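Local coordinates for ribosomal protein L11 methyltransferase (Lactobacillus delbrueckii subsp. bulgaricus ATCC BAA-365, PDB 3GRZ) that probably trimethylates lysine side chains of ribosomal protein L11, using S-adenosyl-L-methionine as methyl donor, through its C-terminal methyltransferase domain, at residues 44-49 against 186-191; 67-72 against 94-99; 129-134 against 155-160; 137-142 against 165-170; 178-183 against 192-197. All coordinates share one frame; numbering follows the deposited sequence.

Contact 1. Residues 44-49 against 186-191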
# COMPACT_ATOMS: atom_id res chain seq x y z
N HIS B 44 -7.87 13.11 2.26
CA HIS B 44 -6.51 12.58 2.15
C HIS B 44 -6.40 11.12 2.55
O HIS B 44 -5.70 10.36 1.88
CB HIS B 44 -5.53 13.43 2.96
CG HIS B 44 -5.53 14.87 2.59
ND1 HIS B 44 -5.41 15.30 1.28
CD2 HIS B 44 -5.65 15.99 3.34
CE1 HIS B 44 -5.45 16.62 1.25
NE2 HIS B 44 -5.60 17.07 2.49
N GLN B 45 -7.09 10.74 3.64
CA GLN B 45 -7.17 9.35 4.08
C GLN B 45 -7.74 8.43 2.99
O GLN B 45 -7.16 7.38 2.70
CB GLN B 45 -7.96 9.21 5.40
CG GLN B 45 -7.08 9.02 6.66
CD GLN B 45 -7.82 9.21 8.01
OE1 GLN B 45 -8.96 9.70 8.08
NE2 GLN B 45 -7.15 8.83 9.11
N THR B 46 -8.84 8.83 2.37
CA THR B 46 -9.50 7.94 1.41
C THR B 46 -8.71 7.86 0.11
O THR B 46 -8.66 6.80 -0.51
CB THR B 46 -10.97 8.35 1.14
OG1 THR B 46 -10.99 9.65 0.55
CG2 THR B 46 -11.78 8.35 2.44
N THR B 47 -8.08 8.98 -0.27
CA THR B 47 -7.18 9.00 -1.41
C THR B 47 -6.03 8.02 -1.19
O THR B 47 -5.74 7.24 -2.07
CB THR B 47 -6.67 10.45 -1.70
OG1 THR B 47 -7.78 11.25 -2.12
CG2 THR B 47 -5.62 10.48 -2.80
N GLN B 48 -5.41 8.05 -0.01
CA GLN B 48 -4.30 7.15 0.29
C GLN B 48 -4.72 5.67 0.24
O GLN B 48 -3.98 4.84 -0.28
CB GLN B 48 -3.69 7.47 1.66
CG GLN B 48 -2.46 6.61 1.99
CD GLN B 48 -1.91 6.88 3.37
OE1 GLN B 48 -2.54 6.56 4.38
NE2 GLN B 48 -0.72 7.49 3.42
N LEU B 49 -5.90 5.33 0.76
CA LEU B 49 -6.37 3.93 0.76
C LEU B 49 -6.52 3.44 -0.67
O LEU B 49 -6.02 2.36 -1.03
CB LEU B 49 -7.67 3.76 1.56
CG LEU B 49 -7.58 4.14 3.06
CD1 LEU B 49 -8.86 3.80 3.81
CD2 LEU B 49 -6.36 3.50 3.73
N GLY B 186 -8.65 5.66 10.38
CA GLY B 186 -9.66 6.47 11.06
C GLY B 186 -10.99 5.77 10.94
O GLY B 186 -11.09 4.59 11.23
N ARG B 187 -12.01 6.48 10.46
CA ARG B 187 -13.31 5.85 10.25
C ARG B 187 -13.52 5.34 8.82
O ARG B 187 -14.56 4.76 8.50
CB ARG B 187 -14.46 6.77 10.72
CG ARG B 187 -14.71 8.08 9.95
CD ARG B 187 -15.86 8.87 10.63
NE ARG B 187 -17.09 8.07 10.73
CZ ARG B 187 -17.99 8.12 11.72
NH1 ARG B 187 -17.83 8.94 12.75
NH2 ARG B 187 -19.06 7.32 11.67
N TRP B 188 -12.50 5.51 7.98
CA TRP B 188 -12.59 5.21 6.55
C TRP B 188 -12.07 3.84 6.18
O TRP B 188 -11.06 3.40 6.71
CB TRP B 188 -11.85 6.27 5.72
CG TRP B 188 -12.40 7.62 5.93
CD1 TRP B 188 -11.81 8.66 6.61
CD2 TRP B 188 -13.68 8.09 5.50
NE1 TRP B 188 -12.64 9.74 6.61
CE2 TRP B 188 -13.80 9.43 5.94
CE3 TRP B 188 -14.74 7.51 4.79
CZ2 TRP B 188 -14.93 10.20 5.67
CZ3 TRP B 188 -15.87 8.28 4.52
CH2 TRP B 188 -15.96 9.61 4.97
N ILE B 189 -12.75 3.21 5.24
CA ILE B 189 -12.43 1.87 4.77
C ILE B 189 -12.08 1.91 3.29
O ILE B 189 -12.75 2.60 2.51
CB ILE B 189 -13.65 0.91 4.97
CG1 ILE B 189 -14.18 0.95 6.41
CG2 ILE B 189 -13.32 -0.51 4.53
CD1 ILE B 189 -13.39 0.18 7.41
N GLY B 190 -11.04 1.16 2.92
CA GLY B 190 -10.73 0.88 1.52
C GLY B 190 -10.74 -0.62 1.29
O GLY B 190 -10.35 -1.39 2.16
N LEU B 191 -11.20 -1.05 0.12
CA LEU B 191 -11.26 -2.48 -0.21
C LEU B 191 -10.63 -2.81 -1.55
O LEU B 191 -10.88 -2.12 -2.54
CB LEU B 191 -12.72 -2.96 -0.25
CG LEU B 191 -13.65 -2.69 0.93
CD1 LEU B 191 -15.08 -3.06 0.52
CD2 LEU B 191 -13.21 -3.49 2.15
O HOH W 1 -11.49 9.48 10.20
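T46 meets the indole of W188 over a face and Q45 meets it at an edge, where helix 44-57 of the Rossmann-like methyltransferase fold lies along strand 188-195. The short axes are 8.2 Å apart at closest approach and run nearly parallel. The methyl CG2 of T46 makes a CH-pi contact, 3.9 Å from the centroid of the five-membered ring of W188 and 25° off its normal. With chi1 at 63°, OG1 of T46 is directed elsewhere, to ND2 of N132, a residue predicted to bind S-adenosyl-L-methionine; T47 in the same helical turn is another. CG of R187 lies over the opposite face of the indole, offset toward the rim. OE1 of Q45 lies in the ring plane at the edge, 3.4 Å from CD1 of W188, while the amide plane is turned 68° against the ring. A water accepts from N of R187 and donates weakly to that same OE1. One turn further on, L49 points at the strand where G190 has no side chain; a CB on that residue would clash with CB of L49. The branch that makes use of this close approach is CD1 of L49, which rests 3.5 Å from N of G190.

Contact 2. Residues 67-72 against 94-99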
# COMPACT_ATOMS: atom_id res chain seq x y z
N VAL B 67 -14.15 5.78 -11.48
CA VAL B 67 -15.55 6.18 -11.42
C VAL B 67 -15.73 7.23 -10.34
O VAL B 67 -15.27 7.04 -9.22
CB VAL B 67 -16.46 4.95 -11.13
CG1 VAL B 67 -17.92 5.35 -11.05
CG2 VAL B 67 -16.28 3.89 -12.21
N GLY B 68 -16.39 8.34 -10.67
CA GLY B 68 -16.54 9.46 -9.73
C GLY B 68 -15.22 10.19 -9.55
O GLY B 68 -14.83 10.52 -8.43
N THR B 69 -14.55 10.46 -10.66
CA THR B 69 -13.15 10.89 -10.67
C THR B 69 -12.84 12.19 -9.89
O THR B 69 -11.72 12.38 -9.41
CB THR B 69 -12.59 10.94 -12.13
OG1 THR B 69 -11.16 10.96 -12.11
CG2 THR B 69 -13.10 12.16 -12.89
N GLY B 70 -13.85 13.07 -9.75
CA GLY B 70 -13.71 14.34 -9.03
C GLY B 70 -12.63 15.20 -9.64
O GLY B 70 -12.77 15.68 -10.77
N SER B 71 -11.52 15.32 -8.93
CA SER B 71 -10.37 16.11 -9.36
C SER B 71 -9.52 15.38 -10.42
O SER B 71 -8.66 16.00 -11.06
CB SER B 71 -9.48 16.40 -8.16
OG SER B 71 -8.85 15.20 -7.74
N GLY B 72 -9.74 14.07 -10.55
CA GLY B 72 -8.96 13.23 -11.47
C GLY B 72 -7.73 12.59 -10.84
O GLY B 72 -6.98 11.91 -11.52
N GLU B 94 -17.76 20.33 -13.97
CA GLU B 94 -16.60 20.83 -13.25
C GLU B 94 -15.62 19.75 -12.89
O GLU B 94 -14.44 20.03 -12.79
CB GLU B 94 -16.96 21.66 -12.00
CG GLU B 94 -18.30 21.42 -11.43
CD GLU B 94 -19.40 22.10 -12.21
OE1 GLU B 94 -19.28 23.30 -12.54
OE2 GLU B 94 -20.38 21.41 -12.51
N SER B 95 -16.09 18.52 -12.71
CA SER B 95 -15.16 17.39 -12.60
C SER B 95 -14.44 17.14 -13.92
O SER B 95 -13.23 16.93 -13.94
CB SER B 95 -15.86 16.11 -12.13
OG SER B 95 -14.95 15.03 -12.24
N MET B 96 -15.19 17.17 -15.02
CA MET B 96 -14.60 17.05 -16.35
C MET B 96 -13.52 18.10 -16.60
O MET B 96 -12.45 17.77 -17.10
CB MET B 96 -15.68 17.08 -17.44
CG MET B 96 -16.67 15.90 -17.41
SD MET B 96 -15.95 14.30 -17.83
CE MET B 96 -15.65 13.62 -16.21
N THR B 97 -13.78 19.34 -16.18
CA THR B 97 -12.80 20.43 -16.24
C THR B 97 -11.59 20.18 -15.33
O THR B 97 -10.44 20.30 -15.78
CB THR B 97 -13.45 21.80 -15.88
OG1 THR B 97 -14.52 22.06 -16.79
CG2 THR B 97 -12.45 22.96 -15.95
N ALA B 98 -11.85 19.84 -14.07
CA ALA B 98 -10.76 19.63 -13.12
C ALA B 98 -9.85 18.47 -13.55
O ALA B 98 -8.64 18.63 -13.57
CB ALA B 98 -11.31 19.41 -11.71
N ALA B 99 -10.45 17.34 -13.94
CA ALA B 99 -9.68 16.15 -14.36
C ALA B 99 -8.78 16.44 -15.56
O ALA B 99 -7.60 16.10 -15.53
CB ALA B 99 -10.59 14.97 -14.65
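S95 reaches across to the glycine-rich loop and donates its hydroxyl to the carbonyl O of G70, with OG 2.7 Å from O. The donor lies in the carbonyl plane on a lone pair, at a C=O...OG angle of 120°. This follows from chi1 of 171°, which swings OG away from the backbone N of S95 and out from the helix toward the loop. The methyl CG2 of T69 packs against the same hydroxyl, 3.5 Å from OG of S95, and also touches CB of A99. Further along, the CA-H of A99 points at O of S71 (CA to O 3.5 Å, 146° at the hydrogen). G72 passes close by, its CA 4.0 Å from CB of A99; a CB on G72 would collide with CA of A99, and its backbone angles independently call for glycine.

The loop is shaped by a type II' turn from T69 to G72, closed by N of G72 on O of T69 at 2.8 Å, while OG1 of T69 is bonded to D66. D90, predicted like G68 to bind S-adenosyl-L-methionine, then ties loop and helix together, bonding OG of S95 and N of G70. Putting an alanine at S95 would probably leave the G70 carbonyl without this donor and deprive the D90 carboxylate of one of its partners. The loop, consistent with the glycine-rich motif of Rossmann-like methyltransferases, runs from strand 63-67 into helix 73-80, and helix 93-105 flanks it, with M96 and A99 packing against strand 112-115 beyond.

Contact 3. Residues 129-134 against 155-160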
# COMPACT_ATOMS: atom_id res chain seq x y z
N ILE B 129 -11.34 -1.43 -11.90
CA ILE B 129 -12.33 -0.38 -11.69
C ILE B 129 -12.06 0.23 -10.31
O ILE B 129 -11.97 -0.49 -9.32
CB ILE B 129 -13.79 -0.91 -11.83
CG1 ILE B 129 -14.02 -1.43 -13.26
CG2 ILE B 129 -14.79 0.19 -11.46
CD1 ILE B 129 -15.40 -2.03 -13.52
N VAL B 130 -11.88 1.55 -10.27
CA VAL B 130 -11.52 2.25 -9.03
C VAL B 130 -12.62 3.26 -8.74
O VAL B 130 -13.10 3.94 -9.66
CB VAL B 130 -10.15 2.99 -9.15
CG1 VAL B 130 -9.77 3.63 -7.83
CG2 VAL B 130 -9.04 2.05 -9.58
N ALA B 131 -13.04 3.36 -7.48
CA ALA B 131 -14.10 4.29 -7.08
C ALA B 131 -13.92 4.76 -5.65
O ALA B 131 -14.07 3.96 -4.72
CB ALA B 131 -15.47 3.64 -7.26
N ASN B 132 -13.56 6.03 -5.48
CA ASN B 132 -13.53 6.66 -4.17
C ASN B 132 -14.74 7.56 -4.06
O ASN B 132 -14.67 8.77 -4.31
CB ASN B 132 -12.23 7.47 -3.96
CG ASN B 132 -12.13 8.08 -2.57
OD1 ASN B 132 -12.89 7.74 -1.67
ND2 ASN B 132 -11.20 8.99 -2.40
N ILE B 133 -15.86 6.96 -3.70
CA ILE B 133 -17.13 7.66 -3.60
C ILE B 133 -17.88 7.10 -2.38
O ILE B 133 -17.53 6.02 -1.86
CB ILE B 133 -17.98 7.56 -4.91
CG1 ILE B 133 -18.18 6.10 -5.32
CG2 ILE B 133 -17.33 8.33 -6.08
CD1 ILE B 133 -18.78 5.88 -6.72
N LEU B 134 -18.89 7.82 -1.93
CA LEU B 134 -19.63 7.46 -0.73
C LEU B 134 -20.41 6.17 -0.92
O LEU B 134 -20.79 5.82 -2.04
CB LEU B 134 -20.51 8.61 -0.27
CG LEU B 134 -19.76 9.92 0.00
CD1 LEU B 134 -20.73 11.03 0.34
CD2 LEU B 134 -18.68 9.79 1.09
N VAL B 155 -11.18 -4.65 -8.45
CA VAL B 155 -11.96 -3.46 -8.11
C VAL B 155 -11.33 -2.87 -6.84
O VAL B 155 -10.97 -3.61 -5.92
CB VAL B 155 -13.49 -3.78 -7.93
CG1 VAL B 155 -14.26 -2.57 -7.48
CG2 VAL B 155 -14.13 -4.23 -9.26
N ILE B 156 -11.17 -1.56 -6.82
CA ILE B 156 -10.75 -0.85 -5.61
C ILE B 156 -11.80 0.18 -5.21
O ILE B 156 -12.11 1.08 -5.99
CB ILE B 156 -9.41 -0.13 -5.82
CG1 ILE B 156 -8.34 -1.14 -6.25
CG2 ILE B 156 -8.99 0.62 -4.54
CD1 ILE B 156 -7.22 -0.50 -6.98
N PHE B 157 -12.35 0.02 -4.01
CA PHE B 157 -13.28 0.98 -3.43
C PHE B 157 -12.62 1.71 -2.30
O PHE B 157 -11.86 1.13 -1.53
CB PHE B 157 -14.52 0.30 -2.82
CG PHE B 157 -15.53 -0.19 -3.83
CD1 PHE B 157 -15.43 0.14 -5.19
CD2 PHE B 157 -16.61 -0.96 -3.40
CE1 PHE B 157 -16.38 -0.30 -6.11
CE2 PHE B 157 -17.58 -1.42 -4.32
CZ PHE B 157 -17.45 -1.10 -5.67
N SER B 158 -12.92 3.00 -2.19
CA SER B 158 -12.57 3.77 -1.02
C SER B 158 -13.72 4.74 -0.75
O SER B 158 -14.68 4.79 -1.54
CB SER B 158 -11.26 4.51 -1.23
OG SER B 158 -10.79 4.99 0.01
N GLY B 159 -13.64 5.46 0.36
CA GLY B 159 -14.68 6.41 0.75
C GLY B 159 -15.80 5.77 1.56
O GLY B 159 -16.86 6.37 1.74
N ILE B 160 -15.57 4.55 2.05
CA ILE B 160 -16.56 3.81 2.84
C ILE B 160 -16.42 4.15 4.32
O ILE B 160 -15.38 3.86 4.91
CB ILE B 160 -16.42 2.28 2.67
CG1 ILE B 160 -16.62 1.89 1.21
CG2 ILE B 160 -17.42 1.51 3.55
CD1 ILE B 160 -15.93 0.57 0.81
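CG2 of V130 and CD1 of I156 form the apolar centre on one face of the sheet, 4.1 Å apart, the two side chains lying side by side and pointing the same way. On the other face, CB of A131 meets CD1 of the F157 ring obliquely, also at 4.1 Å, and CB of I129 packs on CG2 of V155. The backbones beneath are parallel to within 2°, with axes 4.7 Å apart. Three good bonds join them: N of I156 to O of I129, N of A131 to O of I156 (2.9 Å), and N of S158 to O of A131. Beyond them, I133 N to S158 O, at 3.3 Å, is weak, and the strands part.

At this polar edge N132, with CG anti to its backbone N (chi1 -177°), lays OD1 3.6 Å from CB of S158. Its ND2 bonds OG1 of T46, and OG of S158 bonds O of T46, so T46 of helix 44-57 holds ND2 of N132 and OG of S158. N132 is predicted to bind S-adenosyl-L-methionine. Glycine is called for at G159: its backbone angles alone favour it, and a CB would strike OD1 of N132 and O of I133. Helix 135-145 packs on the A131 and F157 face, helix 44-57 on the opposite one, and strands 63-67 and 188-195 continue the sheet beyond the two edges.

Contact 4. Residues 137-142 against 165-170; sequences ILLDLI and LPKIEQ
The short axes of helices 137-142 and 165-170 run 5° from parallel and 10.2 Å apart at closest approach, with CA of L139 and CA of I168 6.6 Å from each other. Between the helices I168 sends its CD1, which sits 3.9 Å from CD2 of L139 and 4.0 Å from CB of L138. Chi1 of -59° and chi2 of -70° fold the ethyl arm of I168 so that this methyl faces the first helix. L139 and I168 cross obliquely, and CD2 of L139 also lies 3.6 Å from the carbonyl O of K167. Both helices belong to the layer on one side of the central sheet in the Rossmann-like fold, each following a strand of a neighbouring parallel pair: helix 135-145 comes after strand 126-132 and helix 165-174 after strand 153-161. Their equal direction follows from this repeated strand-then-helix order. One turn after L138, I142 brings CD1 to 4.1 Å from O of I168, and that same methyl is 4.4 Å from CG2 of I168. Inward, L138 and I142 rest on the F157 ring, while I168 touches L191 of strand 188-195.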
# COMPACT_ATOMS: atom_id res chain seq x y z
N ILE B 137 -23.67 5.46 -3.02
CA ILE B 137 -23.43 5.47 -4.46
C ILE B 137 -22.70 4.19 -4.87
O ILE B 137 -23.00 3.61 -5.91
CB ILE B 137 -22.63 6.73 -4.90
CG1 ILE B 137 -23.25 8.00 -4.31
CG2 ILE B 137 -22.57 6.84 -6.43
CD1 ILE B 137 -22.32 9.20 -4.28
N LEU B 138 -21.76 3.74 -4.03
CA LEU B 138 -21.09 2.44 -4.25
C LEU B 138 -22.08 1.28 -4.36
O LEU B 138 -21.91 0.40 -5.21
CB LEU B 138 -20.05 2.14 -3.17
CG LEU B 138 -18.76 2.95 -3.21
CD1 LEU B 138 -17.93 2.62 -1.97
CD2 LEU B 138 -17.96 2.68 -4.46
N LEU B 139 -23.11 1.30 -3.52
CA LEU B 139 -24.20 0.31 -3.56
C LEU B 139 -24.90 0.28 -4.93
O LEU B 139 -25.30 -0.80 -5.38
CB LEU B 139 -25.21 0.53 -2.42
CG LEU B 139 -24.72 0.25 -0.99
CD1 LEU B 139 -25.71 0.74 0.05
CD2 LEU B 139 -24.40 -1.23 -0.77
N ASP B 140 -25.03 1.43 -5.58
CA ASP B 140 -25.54 1.50 -6.95
C ASP B 140 -24.52 1.03 -7.99
O ASP B 140 -24.89 0.51 -9.05
CB ASP B 140 -26.04 2.91 -7.29
CG ASP B 140 -27.24 3.33 -6.45
OD1 ASP B 140 -28.00 2.44 -6.01
OD2 ASP B 140 -27.42 4.55 -6.23
N LEU B 141 -23.23 1.22 -7.69
CA LEU B 141 -22.16 0.78 -8.59
C LEU B 141 -21.98 -0.73 -8.59
O LEU B 141 -21.69 -1.32 -9.63
CB LEU B 141 -20.82 1.46 -8.24
CG LEU B 141 -19.60 1.11 -9.11
CD1 LEU B 141 -19.81 1.50 -10.60
CD2 LEU B 141 -18.35 1.76 -8.55
N ILE B 142 -22.14 -1.35 -7.42
CA ILE B 142 -21.88 -2.79 -7.28
C ILE B 142 -22.53 -3.67 -8.39
O ILE B 142 -21.80 -4.41 -9.07
CB ILE B 142 -22.10 -3.30 -5.81
CG1 ILE B 142 -20.96 -2.81 -4.89
CG2 ILE B 142 -22.16 -4.83 -5.78
CD1 ILE B 142 -21.28 -2.82 -3.40
N LEU B 165 -19.91 -0.44 6.15
CA LEU B 165 -19.24 -1.66 5.66
C LEU B 165 -20.08 -2.96 5.56
O LEU B 165 -20.02 -3.63 4.53
CB LEU B 165 -17.88 -1.87 6.38
CG LEU B 165 -16.97 -3.03 5.94
CD1 LEU B 165 -16.60 -2.98 4.44
CD2 LEU B 165 -15.74 -3.08 6.82
N PRO B 166 -20.88 -3.31 6.61
CA PRO B 166 -21.81 -4.45 6.46
C PRO B 166 -22.68 -4.45 5.19
O PRO B 166 -22.76 -5.48 4.52
CB PRO B 166 -22.68 -4.36 7.72
CG PRO B 166 -21.76 -3.78 8.74
CD PRO B 166 -20.94 -2.75 7.98
N LYS B 167 -23.30 -3.30 4.88
CA LYS B 167 -24.13 -3.16 3.68
C LYS B 167 -23.32 -3.36 2.40
O LYS B 167 -23.79 -4.01 1.46
CB LYS B 167 -24.83 -1.80 3.65
CG LYS B 167 -26.01 -1.68 4.62
CD LYS B 167 -26.47 -0.24 4.77
CE LYS B 167 -27.65 0.08 3.85
NZ LYS B 167 -28.95 -0.33 4.45
N ILE B 168 -22.10 -2.81 2.37
CA ILE B 168 -21.17 -3.00 1.25
C ILE B 168 -20.75 -4.48 1.13
O ILE B 168 -20.82 -5.07 0.04
CB ILE B 168 -19.91 -2.08 1.39
CG1 ILE B 168 -20.30 -0.58 1.42
CG2 ILE B 168 -18.90 -2.37 0.27
CD1 ILE B 168 -20.83 -0.03 0.13
N GLU B 169 -20.34 -5.07 2.25
CA GLU B 169 -19.96 -6.49 2.28
C GLU B 169 -21.06 -7.43 1.80
O GLU B 169 -20.79 -8.38 1.07
CB GLU B 169 -19.49 -6.89 3.68
CG GLU B 169 -18.11 -6.38 4.05
CD GLU B 169 -17.64 -6.81 5.44
OE1 GLU B 169 -18.49 -7.05 6.32
OE2 GLU B 169 -16.41 -6.90 5.64
N GLN B 170 -22.30 -7.15 2.19
CA GLN B 170 -23.45 -7.98 1.82
C GLN B 170 -23.75 -7.86 0.33
O GLN B 170 -23.91 -8.87 -0.34
CB GLN B 170 -24.67 -7.59 2.66
CG GLN B 170 -25.76 -8.64 2.74
CD GLN B 170 -27.07 -8.08 3.28
OE1 GLN B 170 -27.10 -7.42 4.32
NE2 GLN B 170 -28.16 -8.34 2.56

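Contact 5. Residues 178-183 against 192-197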
# COMPACT_ATOMS: atom_id res chain seq x y z
N GLN B 178 -15.51 -11.06 -3.81
CA GLN B 178 -14.82 -11.24 -2.55
C GLN B 178 -13.90 -10.05 -2.26
O GLN B 178 -13.52 -9.31 -3.17
CB GLN B 178 -14.01 -12.54 -2.57
CG GLN B 178 -12.88 -12.57 -3.58
CD GLN B 178 -12.22 -13.92 -3.70
OE1 GLN B 178 -12.89 -14.96 -3.63
NE2 GLN B 178 -10.91 -13.92 -3.89
N ILE B 179 -13.55 -9.88 -0.98
CA ILE B 179 -12.63 -8.85 -0.51
C ILE B 179 -11.28 -9.52 -0.25
O ILE B 179 -11.16 -10.37 0.63
CB ILE B 179 -13.16 -8.16 0.77
CG1 ILE B 179 -14.51 -7.48 0.50
CG2 ILE B 179 -12.13 -7.17 1.33
CD1 ILE B 179 -15.21 -6.95 1.77
N ASP B 180 -10.29 -9.13 -1.05
CA ASP B 180 -8.94 -9.63 -0.93
C ASP B 180 -8.15 -8.87 0.13
O ASP B 180 -7.20 -9.39 0.72
CB ASP B 180 -8.23 -9.52 -2.28
CG ASP B 180 -8.98 -10.21 -3.40
OD1 ASP B 180 -9.66 -11.23 -3.15
OD2 ASP B 180 -8.86 -9.75 -4.54
N LEU B 181 -8.52 -7.60 0.33
CA LEU B 181 -7.82 -6.71 1.25
C LEU B 181 -8.76 -5.63 1.76
O LEU B 181 -9.45 -4.97 0.99
CB LEU B 181 -6.59 -6.09 0.59
CG LEU B 181 -5.83 -5.00 1.37
CD1 LEU B 181 -5.05 -5.55 2.59
CD2 LEU B 181 -4.90 -4.25 0.45
N LYS B 182 -8.80 -5.50 3.08
CA LYS B 182 -9.58 -4.48 3.75
C LYS B 182 -8.60 -3.55 4.47
O LYS B 182 -7.70 -4.00 5.18
CB LYS B 182 -10.54 -5.14 4.74
CG LYS B 182 -11.36 -4.16 5.57
CD LYS B 182 -12.37 -4.89 6.45
CE LYS B 182 -11.74 -5.40 7.75
NZ LYS B 182 -12.66 -6.27 8.53
N MET B 183 -8.75 -2.26 4.25
CA MET B 183 -7.88 -1.29 4.92
C MET B 183 -8.75 -0.32 5.70
O MET B 183 -9.81 0.06 5.22
CB MET B 183 -7.04 -0.52 3.89
CG MET B 183 -5.94 -1.30 3.20
SD MET B 183 -5.18 -0.34 1.85
CE MET B 183 -6.42 -0.47 0.60
N ALA B 192 -9.84 -3.88 -1.57
CA ALA B 192 -9.41 -4.52 -2.81
C ALA B 192 -10.31 -5.73 -3.04
O ALA B 192 -10.47 -6.57 -2.14
CB ALA B 192 -7.95 -4.94 -2.74
N ILE B 193 -10.90 -5.79 -4.23
CA ILE B 193 -12.02 -6.68 -4.54
C ILE B 193 -11.72 -7.46 -5.83
O ILE B 193 -11.15 -6.92 -6.78
CB ILE B 193 -13.34 -5.85 -4.69
CG1 ILE B 193 -13.76 -5.25 -3.35
CG2 ILE B 193 -14.49 -6.69 -5.27
CD1 ILE B 193 -14.59 -3.97 -3.50
N SER B 194 -12.10 -8.73 -5.86
CA SER B 194 -12.10 -9.52 -7.10
C SER B 194 -13.33 -10.42 -7.15
O SER B 194 -14.11 -10.45 -6.19
CB SER B 194 -10.81 -10.33 -7.24
OG SER B 194 -10.60 -11.17 -6.11
N ARG B 195 -13.54 -11.12 -8.26
CA ARG B 195 -14.64 -12.10 -8.37
C ARG B 195 -14.42 -13.26 -7.40
O ARG B 195 -13.28 -13.69 -7.21
CB ARG B 195 -14.76 -12.65 -9.79
CG ARG B 195 -15.09 -11.61 -10.86
CD ARG B 195 -15.56 -12.30 -12.12
NE ARG B 195 -15.44 -11.45 -13.30
CZ ARG B 195 -16.44 -10.74 -13.81
NH1 ARG B 195 -17.65 -10.77 -13.25
NH2 ARG B 195 -16.24 -10.00 -14.90
N LYS B 196 -15.51 -13.75 -6.81
CA LYS B 196 -15.43 -14.88 -5.89
C LYS B 196 -14.73 -16.07 -6.53
O LYS B 196 -15.11 -16.52 -7.61
CB LYS B 196 -16.81 -15.28 -5.34
CG LYS B 196 -17.06 -14.79 -3.93
CD LYS B 196 -17.75 -15.86 -3.10
CE LYS B 196 -17.61 -15.58 -1.62
NZ LYS B 196 -17.90 -16.80 -0.81
N HIS B 197 -13.68 -16.53 -5.86
CA HIS B 197 -12.82 -17.61 -6.33
C HIS B 197 -12.47 -18.52 -5.16
O HIS B 197 -12.14 -18.04 -4.07
CB HIS B 197 -11.53 -17.05 -6.95
CG HIS B 197 -11.59 -16.86 -8.43
ND1 HIS B 197 -10.83 -17.60 -9.31
CD2 HIS B 197 -12.32 -16.01 -9.20
CE1 HIS B 197 -11.09 -17.22 -10.55
NE2 HIS B 197 -11.99 -16.26 -10.51
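Q178 and S194 pair through their backbones in the beta hairpin of strands 177-185 and 188-195, an antiparallel hydrogen-bonded pair with N of Q178 2.8 Å from O of S194 and the return bond from S194 N to Q178 O. The Q178 side chain then works its way along the partner segment. Its CB lies 4.2 Å from O of S194. With chi1 at 65°, CG is set between the backbone N and carbonyl carbon and comes 3.6 Å from that same O. Beyond, the chain is extended (chi2 -173°), and CD reaches the carbonyl of R195. At the tip the amide divides its work: OE1 accepts from N of H197, 2.8 Å away, the donor standing above the amide carbonyl plane, 54° out of it, while NE2 donates to OD1 of D180 within its own segment. H197 is poorly ordered, which makes this end of the contact less certain. An alanine at Q178 would probably leave N of H197 without that acceptor, and the D180 carboxylate, having lost one of its two donors here, freer to turn.

D180 sits in a classic beta bulge: both D180 and L181 face A192, whose O accepts from N of D180 at 2.8 Å and weakly from N of L181. Past the bulge CB of L181 packs on CB of A192, while K182 and M183 pair antiparallel with a strand of the second subunit, so the sheet continues across the dimer. The D180 carboxylate finally closes the polar row: OG of S194 donates to the syn lone pair of OD2, at 2.7 Å.

Contacts 1, 3 and 5 share one seven-stranded sheet: strands 126-132, 153-161, 188-195 and 177-185 lie in that order, so contact 3 meets contacts 1 and 5 through backbone bonds such as I189 N to I160 O. Contact 4 joins the helices that follow the two strands of contact 3, about 10 Å away between centres. Contact 2, at the end of strand 63-67, meets contact 3 at neighbouring strand 126-132 and is farthest from contact 5, about 26 Å between centres. Along the chain, contact 1 encloses contacts 2, 3 and 4 and crosses contact 5; contact 2 closes before contact 3 opens, and contacts 3 and 4 cross. Residues predicted to bind S-adenosyl-L-methionine occur in contacts 1-3, and contacts 1 and 5 touch the second subunit.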